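Local coordinates for capsule biosynthesis protein capD (Bacillus anthracis, PDB 3G9K) that cleaves the poly-gamma-D-glutamate capsule and, as a transpeptidase of the gamma-glutamyltransferase family, attaches it to meso-diaminopimelic acid of the peptidoglycan, at residues B[12-20]-B[58-66]; B[81-89]-B[143-151]. All coordinates share one frame; numbering follows the deposited sequence.

Interaction 1: B[12-20]-B[58-66]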
ATOM      1  N   THR B  12      16.245  -2.357 -10.507  1.00 25.83           N
ATOM      2  CA  THR B  12      14.846  -2.756 -10.622  1.00 24.26           C
ATOM      3  C   THR B  12      14.156  -2.165  -9.394  1.00 23.22           C
ATOM      4  O   THR B  12      14.710  -2.186  -8.308  1.00 23.06           O
ATOM      5  CB  THR B  12      14.659  -4.273 -10.639  1.00 24.94           C
ATOM      6  OG1 THR B  12      15.367  -4.817 -11.764  1.00 25.31           O
ATOM      7  CG2 THR B  12      13.195  -4.644 -10.715  1.00 24.63           C
ATOM      8  N   VAL B  13      12.963  -1.632  -9.601  1.00 21.61           N
ATOM      9  CA  VAL B  13      12.192  -1.001  -8.526  1.00 21.78           C
ATOM     10  C   VAL B  13      10.890  -1.769  -8.366  1.00 19.94           C
ATOM     11  O   VAL B  13      10.153  -2.048  -9.309  1.00 20.00           O
ATOM     12  CB  VAL B  13      12.023   0.547  -8.694  1.00 22.34           C
ATOM     13  CG1 VAL B  13      11.915   0.946 -10.118  1.00 25.76           C
ATOM     14  CG2 VAL B  13      10.870   1.151  -7.861  1.00 19.77           C
ATOM     15  N   VAL B  14      10.631  -2.159  -7.140  1.00 17.52           N
ATOM     16  CA  VAL B  14       9.349  -2.714  -6.825  1.00 16.94           C
ATOM     17  C   VAL B  14       8.600  -1.693  -5.962  1.00 16.55           C
ATOM     18  O   VAL B  14       9.150  -1.195  -4.960  1.00 16.29           O
ATOM     19  CB  VAL B  14       9.499  -4.018  -5.978  1.00 16.58           C
ATOM     20  CG1 VAL B  14       8.140  -4.446  -5.410  1.00 16.65           C
ATOM     21  CG2 VAL B  14      10.179  -5.164  -6.793  1.00 14.99           C
ATOM     22  N   SER B  15       7.333  -1.490  -6.269  1.00 15.32           N
ATOM     23  CA  SER B  15       6.461  -0.644  -5.444  1.00 16.32           C
ATOM     24  C   SER B  15       5.212  -1.463  -5.212  1.00 16.65           C
ATOM     25  O   SER B  15       4.488  -1.782  -6.183  1.00 18.24           O
ATOM     26  CB  SER B  15       6.156   0.637  -6.193  1.00 16.63           C
ATOM     27  OG  SER B  15       5.481   1.575  -5.408  1.00 16.01           O
ATOM     28  N   SER B  16       4.945  -1.807  -3.955  1.00 16.67           N
ATOM     29  CA  SER B  16       3.853  -2.747  -3.657  1.00 15.61           C
ATOM     30  C   SER B  16       2.980  -2.230  -2.532  1.00 15.71           C
ATOM     31  O   SER B  16       3.477  -1.686  -1.538  1.00 14.46           O
ATOM     32  CB  SER B  16       4.409  -4.126  -3.351  1.00 16.49           C
ATOM     33  OG  SER B  16       3.380  -4.997  -2.907  1.00 17.17           O
ATOM     34  N   THR B  17       1.664  -2.330  -2.733  1.00 16.65           N
ATOM     35  CA  THR B  17       0.735  -2.110  -1.618  1.00 17.44           C
ATOM     36  C   THR B  17      -0.167  -3.322  -1.323  1.00 16.89           C
ATOM     37  O   THR B  17      -0.811  -3.875  -2.191  1.00 15.99           O
ATOM     38  CB  THR B  17       0.094  -0.625  -1.615  1.00 19.42           C
ATOM     39  OG1 THR B  17      -1.217  -0.551  -1.016  1.00 25.35           O
ATOM     40  CG2 THR B  17       0.255   0.143  -2.878  1.00 11.98           C
ATOM     41  N   ASN B  18      -0.117  -3.779  -0.075  1.00 16.47           N
ATOM     42  CA  ASN B  18      -0.864  -4.924   0.378  1.00 16.92           C
ATOM     43  C   ASN B  18      -1.879  -4.499   1.421  1.00 17.18           C
ATOM     44  O   ASN B  18      -1.660  -3.514   2.132  1.00 14.95           O
ATOM     45  CB  ASN B  18       0.064  -5.951   0.997  1.00 16.96           C
ATOM     46  CG  ASN B  18       1.094  -6.510  -0.005  1.00 18.62           C
ATOM     47  OD1 ASN B  18       0.844  -6.550  -1.207  1.00 16.42           O
ATOM     48  ND2 ASN B  18       2.240  -6.959   0.509  1.00 21.07           N
ATOM     49  N   THR B  19      -2.997  -5.226   1.518  1.00 16.91           N
ATOM     50  CA  THR B  19      -4.035  -4.803   2.431  1.00 17.74           C
ATOM     51  C   THR B  19      -4.993  -5.899   2.896  1.00 17.96           C
ATOM     52  O   THR B  19      -5.102  -6.968   2.278  1.00 17.63           O
ATOM     53  CB  THR B  19      -4.829  -3.671   1.793  1.00 18.84           C
ATOM     54  OG1 THR B  19      -5.641  -3.034   2.786  1.00 19.89           O
ATOM     55  CG2 THR B  19      -5.716  -4.211   0.648  1.00 20.07           C
ATOM     56  N   LEU B  20      -5.655  -5.614   4.009  1.00 17.57           N
ATOM     57  CA  LEU B  20      -6.814  -6.344   4.496  1.00 18.72           C
ATOM     58  C   LEU B  20      -8.102  -5.517   4.345  1.00 19.70           C
ATOM     59  O   LEU B  20      -9.160  -5.960   4.626  1.00 18.44           O
ATOM     60  CB  LEU B  20      -6.671  -6.713   5.952  1.00 18.25           C
ATOM     61  CG  LEU B  20      -5.519  -7.556   6.422  1.00 16.25           C
ATOM     62  CD1 LEU B  20      -5.555  -7.735   7.883  1.00 19.28           C
ATOM     63  CD2 LEU B  20      -5.449  -8.837   5.709  1.00 18.25           C
ATOM     64  N   THR B  58     -10.215  -0.279  -6.023  1.00 28.33           N
ATOM     65  CA  THR B  58      -9.418   0.228  -4.907  1.00 27.43           C
ATOM     66  C   THR B  58      -8.671   1.470  -5.329  1.00 26.46           C
ATOM     67  O   THR B  58      -8.296   1.639  -6.497  1.00 25.14           O
ATOM     68  CB  THR B  58      -8.425  -0.842  -4.340  1.00 26.52           C
ATOM     69  OG1 THR B  58      -7.597  -0.250  -3.326  1.00 24.95           O
ATOM     70  CG2 THR B  58      -7.577  -1.397  -5.442  1.00 24.36           C
ATOM     71  N   PHE B  59      -8.454   2.345  -4.387  1.00 26.00           N
ATOM     72  CA  PHE B  59      -7.742   3.549  -4.636  1.00 25.95           C
ATOM     73  C   PHE B  59      -6.235   3.387  -4.484  1.00 24.82           C
ATOM     74  O   PHE B  59      -5.505   4.306  -4.709  1.00 23.89           O
ATOM     75  CB  PHE B  59      -8.268   4.641  -3.718  1.00 27.63           C
ATOM     76  CG  PHE B  59      -9.452   5.380  -4.279  1.00 29.13           C
ATOM     77  CD1 PHE B  59      -9.282   6.404  -5.156  1.00 30.42           C
ATOM     78  CD2 PHE B  59     -10.715   5.029  -3.935  1.00 32.05           C
ATOM     79  CE1 PHE B  59     -10.352   7.060  -5.660  1.00 31.86           C
ATOM     80  CE2 PHE B  59     -11.783   5.684  -4.460  1.00 30.31           C
ATOM     81  CZ  PHE B  59     -11.598   6.693  -5.306  1.00 30.58           C
HETATM   82  N   MSE B  60      -5.792   2.209  -4.081  1.00 28.32           N
HETATM   83  CA  MSE B  60      -4.356   1.887  -4.033  1.00 26.97           C
HETATM   84  C   MSE B  60      -3.690   2.175  -5.374  1.00 26.56           C
HETATM   85  O   MSE B  60      -4.256   1.867  -6.426  1.00 26.31           O
HETATM   86  CB  MSE B  60      -4.134   0.423  -3.642  1.00 26.84           C
HETATM   87  CG  MSE B  60      -4.486   0.082  -2.184  1.00 25.23           C
HETATM   88 SE   MSE B  60      -3.988  -1.763  -1.789  0.50 20.04          SE
HETATM   89  CE  MSE B  60      -5.411  -2.753  -2.711  1.00 23.71           C
ATOM     90  N   ALA B  61      -2.502   2.729  -5.331  1.00 20.40           N
ATOM     91  CA  ALA B  61      -1.806   3.151  -6.515  1.00 20.80           C
ATOM     92  C   ALA B  61      -0.268   3.125  -6.440  1.00 19.15           C
ATOM     93  O   ALA B  61       0.352   4.124  -6.526  1.00 19.90           O
ATOM     94  CB  ALA B  61      -2.281   4.483  -6.921  1.00 20.27           C
ATOM     95  N   PRO B  62       0.318   1.949  -6.319  1.00 19.82           N
ATOM     96  CA  PRO B  62       1.788   1.844  -6.345  1.00 19.04           C
ATOM     97  C   PRO B  62       2.273   2.417  -7.680  1.00 20.06           C
ATOM     98  O   PRO B  62       1.650   2.172  -8.708  1.00 17.75           O
ATOM     99  CB  PRO B  62       2.053   0.345  -6.221  1.00 20.48           C
ATOM    100  CG  PRO B  62       0.715  -0.312  -6.627  1.00 19.99           C
ATOM    101  CD  PRO B  62      -0.346   0.641  -6.262  1.00 19.72           C
ATOM    102  N   THR B  63       3.349   3.196  -7.620  1.00 18.79           N
ATOM    103  CA  THR B  63       3.760   4.057  -8.709  1.00 19.57           C
ATOM    104  C   THR B  63       5.302   4.114  -8.775  1.00 20.20           C
ATOM    105  O   THR B  63       5.988   4.034  -7.752  1.00 17.70           O
ATOM    106  CB  THR B  63       3.113   5.477  -8.540  1.00 19.55           C
ATOM    107  OG1 THR B  63       1.684   5.363  -8.605  1.00 19.92           O
ATOM    108  CG2 THR B  63       3.577   6.522  -9.637  1.00 18.43           C
ATOM    109  N   VAL B  64       5.826   4.237 -10.003  1.00 20.59           N
ATOM    110  CA  VAL B  64       7.247   4.476 -10.254  1.00 20.69           C
ATOM    111  C   VAL B  64       7.311   5.619 -11.275  1.00 21.43           C
ATOM    112  O   VAL B  64       6.512   5.666 -12.199  1.00 20.97           O
ATOM    113  CB  VAL B  64       7.958   3.181 -10.816  1.00 21.17           C
ATOM    114  CG1 VAL B  64       9.322   3.488 -11.387  1.00 19.94           C
ATOM    115  CG2 VAL B  64       8.048   2.093  -9.701  1.00 18.23           C
ATOM    116  N   LEU B  65       8.232   6.543 -11.044  1.00 21.72           N
ATOM    117  CA  LEU B  65       8.523   7.653 -11.944  1.00 23.01           C
ATOM    118  C   LEU B  65       9.968   7.562 -12.386  1.00 23.59           C
ATOM    119  O   LEU B  65      10.844   7.379 -11.554  1.00 23.49           O
ATOM    120  CB  LEU B  65       8.354   8.967 -11.203  1.00 22.61           C
ATOM    121  CG  LEU B  65       6.916   9.303 -10.798  1.00 22.36           C
ATOM    122  CD1 LEU B  65       6.614   8.855  -9.396  1.00 22.99           C
ATOM    123  CD2 LEU B  65       6.647  10.804 -10.954  1.00 19.58           C
ATOM    124  N   LYS B  66      10.239   7.700 -13.685  1.00 25.67           N
ATOM    125  CA  LYS B  66      11.618   7.635 -14.170  1.00 26.95           C
ATOM    126  C   LYS B  66      11.899   8.708 -15.214  1.00 28.25           C
ATOM    127  O   LYS B  66      11.101   8.936 -16.130  1.00 27.82           O
ATOM    128  CB  LYS B  66      11.948   6.265 -14.786  1.00 27.42           C
ATOM    129  CG  LYS B  66      11.789   5.076 -13.853  1.00 27.29           C
ATOM    130  CD  LYS B  66      12.067   3.744 -14.518  1.00 28.98           C
ATOM    131  CE  LYS B  66      13.555   3.506 -14.782  1.00 32.59           C
ATOM    132  NZ  LYS B  66      13.849   2.089 -15.233  1.00 32.03           N
TER
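Thr-17 lies over Pro-62 and Met-60, its methyl on the one and its hydroxyl on the other. The methyl CG2 meets the Pro-62 ring nearly at a right angle and sits 3.5 Å from Pro-62 CD, slightly inside usual van der Waals contact. The hydroxyl, turned anti to the backbone N (chi1 151°), faces Met-60, present as selenomethionine, and OG1 stands 3.1 Å from its SE. That oxygen is buried and has no hydrogen-bond partner in the model. A bend at chi3 (-75°) carries the end of Met-60 on along the strand, so that its CE lies 3.7 Å from Thr-19 CG2. At the other end of the contact Val-13 and Val-64 meet tip to tip, with CG2 to CG2 at 3.5 Å, again a tight fit. Between these two ends, Ser-15 O touches Pro-62 CB at 3.2 Å. Ser-15 OG lies 3.4 Å from Thr-63 O, a long, weak hydrogen bond that is not settled, because the one hydroxyl proton can also go to Ile-74 O.

The axes of strands 13-19 and 63-66 come within 7.2 Å, with N-to-C directions 153° apart. The link is therefore made chiefly by side chains, as between stacked layers, and not by backbone pairing. Strand 13-19 pairs instead with strand 2-7, while Thr-63 bonds to Ile-74 of strand 70-75. Both 13-19 and 63-66 also pair antiparallel with strands of the other chain. Thr-19 OG1 is hydrogen-bonded to OG1 of Thr-1, the nucleophile, and to Ser-21 N. Face-to-face packing of antiparallel sheets, with an N-terminal threonine beside one of them, is characteristic of the Ntn-hydrolase sandwich and its active site.

Interaction 2: B[81-89]-B[143-151]. With GLU (glutamic acid), chain E.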
ATOM      1  N   ARG B  81      -8.513   8.196  -0.027  1.00 25.21           N
ATOM      2  CA  ARG B  81      -7.731   9.439   0.056  1.00 24.96           C
ATOM      3  C   ARG B  81      -6.381   9.339  -0.661  1.00 24.18           C
ATOM      4  O   ARG B  81      -5.721  10.351  -0.899  1.00 22.68           O
ATOM      5  CB  ARG B  81      -7.531   9.834   1.527  1.00 25.38           C
ATOM      6  CG  ARG B  81      -8.853  10.175   2.172  1.00 26.59           C
ATOM      7  CD  ARG B  81      -8.870  10.297   3.633  1.00 26.90           C
ATOM      8  NE  ARG B  81      -8.160   9.243   4.337  1.00 29.33           N
ATOM      9  CZ  ARG B  81      -8.658   8.067   4.706  1.00 30.81           C
ATOM     10  NH1 ARG B  81      -9.876   7.699   4.371  1.00 34.43           N
ATOM     11  NH2 ARG B  81      -7.894   7.224   5.375  1.00 32.30           N
ATOM     12  N   ILE B  82      -5.996   8.121  -1.051  1.00 23.63           N
ATOM     13  CA  ILE B  82      -4.639   7.861  -1.515  1.00 22.67           C
ATOM     14  C   ILE B  82      -4.145   8.862  -2.547  1.00 23.12           C
ATOM     15  O   ILE B  82      -3.076   9.447  -2.361  1.00 21.13           O
ATOM     16  CB  ILE B  82      -4.473   6.411  -2.007  1.00 22.72           C
ATOM     17  CG1 ILE B  82      -4.429   5.446  -0.788  1.00 20.68           C
ATOM     18  CG2 ILE B  82      -3.182   6.292  -2.857  1.00 23.38           C
ATOM     19  CD1 ILE B  82      -4.503   3.952  -1.158  1.00 21.40           C
ATOM     20  N   PRO B  83      -4.883   9.036  -3.662  1.00 22.66           N
ATOM     21  CA  PRO B  83      -4.377   9.994  -4.651  1.00 23.24           C
ATOM     22  C   PRO B  83      -4.438  11.442  -4.212  1.00 22.78           C
ATOM     23  O   PRO B  83      -3.660  12.243  -4.690  1.00 23.30           O
ATOM     24  CB  PRO B  83      -5.242   9.746  -5.864  1.00 23.15           C
ATOM     25  CG  PRO B  83      -6.467   9.174  -5.348  1.00 25.31           C
ATOM     26  CD  PRO B  83      -6.113   8.381  -4.117  1.00 23.42           C
ATOM     27  N   GLN B  84      -5.330  11.758  -3.278  1.00 22.76           N
ATOM     28  CA  GLN B  84      -5.325  13.090  -2.625  1.00 23.81           C
ATOM     29  C   GLN B  84      -4.122  13.312  -1.739  1.00 22.21           C
ATOM     30  O   GLN B  84      -3.697  14.421  -1.551  1.00 22.10           O
ATOM     31  CB  GLN B  84      -6.590  13.295  -1.807  1.00 24.35           C
ATOM     32  CG  GLN B  84      -7.848  13.415  -2.691  1.00 25.51           C
ATOM     33  CD  GLN B  84      -9.002  13.957  -1.905  1.00 26.91           C
ATOM     34  OE1 GLN B  84      -9.959  13.243  -1.601  1.00 34.43           O
ATOM     35  NE2 GLN B  84      -8.885  15.197  -1.504  1.00 27.31           N
ATOM     36  N   ILE B  85      -3.613  12.235  -1.151  1.00 21.18           N
ATOM     37  CA  ILE B  85      -2.408  12.293  -0.373  1.00 20.07           C
ATOM     38  C   ILE B  85      -1.186  12.457  -1.260  1.00 19.37           C
ATOM     39  O   ILE B  85      -0.348  13.345  -1.009  1.00 20.42           O
ATOM     40  CB  ILE B  85      -2.305  11.023   0.521  1.00 19.66           C
ATOM     41  CG1 ILE B  85      -3.407  11.069   1.602  1.00 19.92           C
ATOM     42  CG2 ILE B  85      -0.913  10.883   1.145  1.00 19.17           C
ATOM     43  CD1 ILE B  85      -3.816   9.733   2.160  1.00 19.33           C
ATOM     44  N   LEU B  86      -1.093  11.635  -2.320  1.00 19.82           N
ATOM     45  CA  LEU B  86       0.095  11.609  -3.157  1.00 19.41           C
ATOM     46  C   LEU B  86       0.268  12.813  -4.081  1.00 19.46           C
ATOM     47  O   LEU B  86       1.402  13.194  -4.387  1.00 17.71           O
ATOM     48  CB  LEU B  86       0.171  10.298  -3.958  1.00 19.12           C
ATOM     49  CG  LEU B  86       0.474   9.039  -3.107  1.00 18.74           C
ATOM     50  CD1 LEU B  86       0.286   7.745  -3.898  1.00 19.13           C
ATOM     51  CD2 LEU B  86       1.895   9.097  -2.463  1.00 16.79           C
ATOM     52  N   THR B  87      -0.838  13.402  -4.557  1.00 19.83           N
ATOM     53  CA  THR B  87      -0.721  14.443  -5.594  1.00 19.86           C
ATOM     54  C   THR B  87       0.005  15.711  -5.129  1.00 19.49           C
ATOM     55  O   THR B  87       0.951  16.105  -5.786  1.00 20.93           O
ATOM     56  CB  THR B  87      -2.080  14.757  -6.253  1.00 19.16           C
ATOM     57  OG1 THR B  87      -2.522  13.603  -6.929  1.00 19.33           O
ATOM     58  CG2 THR B  87      -1.994  15.933  -7.239  1.00 19.27           C
ATOM     59  N   PRO B  88      -0.405  16.322  -3.991  1.00 19.45           N
ATOM     60  CA  PRO B  88       0.340  17.481  -3.504  1.00 19.61           C
ATOM     61  C   PRO B  88       1.807  17.137  -3.145  1.00 19.37           C
ATOM     62  O   PRO B  88       2.707  17.941  -3.362  1.00 19.60           O
ATOM     63  CB  PRO B  88      -0.462  17.947  -2.286  1.00 20.06           C
ATOM     64  CG  PRO B  88      -1.757  17.255  -2.328  1.00 20.38           C
ATOM     65  CD  PRO B  88      -1.548  16.000  -3.119  1.00 19.54           C
ATOM     66  N   ILE B  89       2.053  15.919  -2.686  1.00 18.86           N
ATOM     67  CA  ILE B  89       3.420  15.522  -2.370  1.00 19.45           C
ATOM     68  C   ILE B  89       4.313  15.544  -3.615  1.00 19.71           C
ATOM     69  O   ILE B  89       5.332  16.241  -3.636  1.00 19.77           O
ATOM     70  CB  ILE B  89       3.456  14.149  -1.668  1.00 19.01           C
ATOM     71  CG1 ILE B  89       2.856  14.286  -0.254  1.00 18.56           C
ATOM     72  CG2 ILE B  89       4.897  13.652  -1.629  1.00 19.34           C
ATOM     73  CD1 ILE B  89       2.651  12.956   0.465  1.00 19.12           C
ATOM     74  N   PRO B 143      -3.618  10.310  12.910  1.00 44.04           N
ATOM     75  CA  PRO B 143      -2.483  10.392  11.970  1.00 42.80           C
ATOM     76  C   PRO B 143      -2.605   9.427  10.783  1.00 41.53           C
ATOM     77  O   PRO B 143      -2.415   9.852   9.630  1.00 41.52           O
ATOM     78  CB  PRO B 143      -1.272  10.049  12.847  1.00 43.08           C
ATOM     79  CG  PRO B 143      -1.657  10.516  14.185  1.00 43.24           C
ATOM     80  CD  PRO B 143      -3.131  10.200  14.301  1.00 44.46           C
ATOM     81  N   ALA B 144      -2.979   8.174  11.068  1.00 39.16           N
ATOM     82  CA  ALA B 144      -3.166   7.155  10.023  1.00 37.60           C
ATOM     83  C   ALA B 144      -4.199   7.543   8.936  1.00 35.92           C
ATOM     84  O   ALA B 144      -4.122   7.059   7.792  1.00 36.06           O
ATOM     85  CB  ALA B 144      -3.515   5.793  10.656  1.00 38.32           C
ATOM     86  N   PHE B 145      -5.126   8.450   9.265  1.00 32.83           N
ATOM     87  CA  PHE B 145      -6.131   8.911   8.311  1.00 30.39           C
ATOM     88  C   PHE B 145      -5.498   9.533   7.073  1.00 26.89           C
ATOM     89  O   PHE B 145      -6.027   9.429   5.980  1.00 26.21           O
ATOM     90  CB  PHE B 145      -7.043   9.950   8.985  1.00 30.16           C
ATOM     91  CG  PHE B 145      -8.147  10.437   8.114  1.00 28.06           C
ATOM     92  CD1 PHE B 145      -9.326   9.718   8.004  1.00 29.01           C
ATOM     93  CD2 PHE B 145      -8.000  11.598   7.354  1.00 30.33           C
ATOM     94  CE1 PHE B 145     -10.322  10.143   7.198  1.00 27.68           C
ATOM     95  CE2 PHE B 145      -9.007  12.029   6.524  1.00 28.81           C
ATOM     96  CZ  PHE B 145     -10.179  11.303   6.448  1.00 29.62           C
ATOM     97  N   PHE B 146      -4.391  10.231   7.257  1.00 24.52           N
ATOM     98  CA  PHE B 146      -3.766  10.954   6.155  1.00 22.97           C
ATOM     99  C   PHE B 146      -2.666  10.144   5.478  1.00 22.05           C
ATOM    100  O   PHE B 146      -1.879  10.686   4.706  1.00 21.91           O
ATOM    101  CB  PHE B 146      -3.279  12.314   6.644  1.00 23.59           C
ATOM    102  CG  PHE B 146      -4.415  13.258   6.954  1.00 23.23           C
ATOM    103  CD1 PHE B 146      -5.049  13.937   5.942  1.00 24.79           C
ATOM    104  CD2 PHE B 146      -4.868  13.418   8.235  1.00 24.10           C
ATOM    105  CE1 PHE B 146      -6.104  14.783   6.219  1.00 24.42           C
ATOM    106  CE2 PHE B 146      -5.925  14.287   8.517  1.00 23.48           C
ATOM    107  CZ  PHE B 146      -6.538  14.946   7.507  1.00 25.65           C
ATOM    108  N   GLY B 147      -2.610   8.853   5.794  1.00 20.98           N
ATOM    109  CA  GLY B 147      -1.809   7.899   4.997  1.00 20.79           C
ATOM    110  C   GLY B 147      -0.489   7.500   5.610  1.00 20.59           C
ATOM    111  O   GLY B 147      -0.325   7.550   6.804  1.00 21.61           O
ATOM    112  N   GLY B 148       0.460   7.131   4.757  1.00 20.29           N
ATOM    113  CA  GLY B 148       1.746   6.551   5.184  1.00 19.28           C
ATOM    114  C   GLY B 148       2.648   6.380   3.989  1.00 18.22           C
ATOM    115  O   GLY B 148       2.901   5.223   3.544  1.00 19.11           O
ATOM    116  N   VAL B 149       3.117   7.503   3.468  1.00 17.65           N
ATOM    117  CA  VAL B 149       3.846   7.539   2.185  1.00 17.70           C
ATOM    118  C   VAL B 149       5.250   6.957   2.411  1.00 17.34           C
ATOM    119  O   VAL B 149       5.967   7.369   3.328  1.00 17.39           O
ATOM    120  CB  VAL B 149       3.941   8.966   1.603  1.00 18.71           C
ATOM    121  CG1 VAL B 149       4.798   8.987   0.297  1.00 17.25           C
ATOM    122  CG2 VAL B 149       2.519   9.591   1.369  1.00 15.98           C
ATOM    123  N   GLN B 150       5.623   5.995   1.575  1.00 16.18           N
ATOM    124  CA  GLN B 150       6.938   5.374   1.587  1.00 16.22           C
ATOM    125  C   GLN B 150       7.510   5.493   0.189  1.00 16.53           C
ATOM    126  O   GLN B 150       6.804   5.245  -0.771  1.00 16.12           O
ATOM    127  CB  GLN B 150       6.824   3.894   1.929  1.00 17.05           C
ATOM    128  CG  GLN B 150       6.194   3.673   3.211  1.00 14.76           C
ATOM    129  CD  GLN B 150       7.092   3.977   4.403  1.00 17.47           C
ATOM    130  OE1 GLN B 150       8.351   3.865   4.372  1.00 19.99           O
ATOM    131  NE2 GLN B 150       6.454   4.339   5.465  1.00 13.44           N
ATOM    132  N   ALA B 151       8.791   5.824   0.097  1.00 16.00           N
ATOM    133  CA  ALA B 151       9.423   6.076  -1.199  1.00 16.65           C
ATOM    134  C   ALA B 151      10.937   5.742  -1.159  1.00 17.14           C
ATOM    135  O   ALA B 151      11.570   5.747  -0.080  1.00 16.59           O
ATOM    136  CB  ALA B 151       9.244   7.532  -1.558  1.00 16.50           C
TER
HETATM  137  N   GLU E   1     -12.333   4.281   5.737  1.00 51.04           N
HETATM  138  CA  GLU E   1     -11.654   3.179   4.984  1.00 51.18           C
HETATM  139  C   GLU E   1     -10.134   3.369   4.853  1.00 50.55           C
HETATM  140  O   GLU E   1      -9.589   4.446   5.139  1.00 50.58           O
HETATM  141  CB  GLU E   1     -12.270   2.990   3.597  1.00 50.85           C
HETATM  142  CG  GLU E   1     -11.849   4.006   2.553  1.00 51.56           C
HETATM  143  CD  GLU E   1     -12.187   3.523   1.159  1.00 52.47           C
HETATM  144  OE1 GLU E   1     -11.674   2.443   0.769  1.00 52.61           O
HETATM  145  OE2 GLU E   1     -12.976   4.212   0.465  1.00 56.01           O
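A bend at chi3 (-45°) turns the outer part of the Arg-81 chain toward Phe-145, whose ring is swung anti to its own backbone N (chi1 -177°), and the two flat groups meet face to face. Their planes differ by only 10°, and Arg-81 CZ lies 3.8 Å from the centroid of the Phe-145 ring, which meets the criteria for a stacked cation-pi pair. The same phenylalanine also holds the guanidinium at its edge. Arg-81 NE donates to Phe-145 O at 2.7 Å, within the carbonyl plane, and NH2 reaches that same oxygen at 3.0 Å, so one acceptor takes a side-on, two-nitrogen grip. Elsewhere on the guanidinium rim, NH2 bonds to O of the bound glutamic acid at 3.3 Å, and NH1 adds a weak bond to it. Thr-110 of strand 109-112 packs on both Arg-81 and Phe-145.

Further along helix 82-94 the contact becomes mostly apolar. Ile-85 lays its CD1 against the backbone, 3.3 Å from Phe-146 O, an oxygen that Arg-108 hydrogen-bonds. Val-149 CG2 is the methyl that all three helix side chains meet: Ile-89 CD1 comes tip to tip at 3.5 Å, closer than usual, Ile-85 CG2 slides past it at 3.7 Å, and Leu-86 CD2 borders it obliquely.

Carbonyl and ring of one residue would thus be expected to restrain both the rotation and the tilt of the guanidinium. Two N-H groups are directed at the ligand, one through a weak bond, consistent with a positively charged edge placed to bind the glutamate polymer.

Along the chain the two contacts come in series: 12-20 with 58-66 closes before 81-89 with 143-151 opens. Their centres are 13 Å apart, and they meet directly where Ile-82 of helix 82-94 packs on the 58-66 segment, Met-60 CA to Ile-82 CD1 being 3.5 Å. Both reach the four-stranded antiparallel sheet, in which 63-67 is an outermost strand and 150-155 is third in order, two places away. Interaction 1 joins that sheet to strand 13-19, while interaction 2 packs helix 82-94 on the turn and loop that lead into strand 150-155. Packing between the two contacts thus links the Thr-1 side of the active site with the segment that carries the glutamate-binding Arg-81.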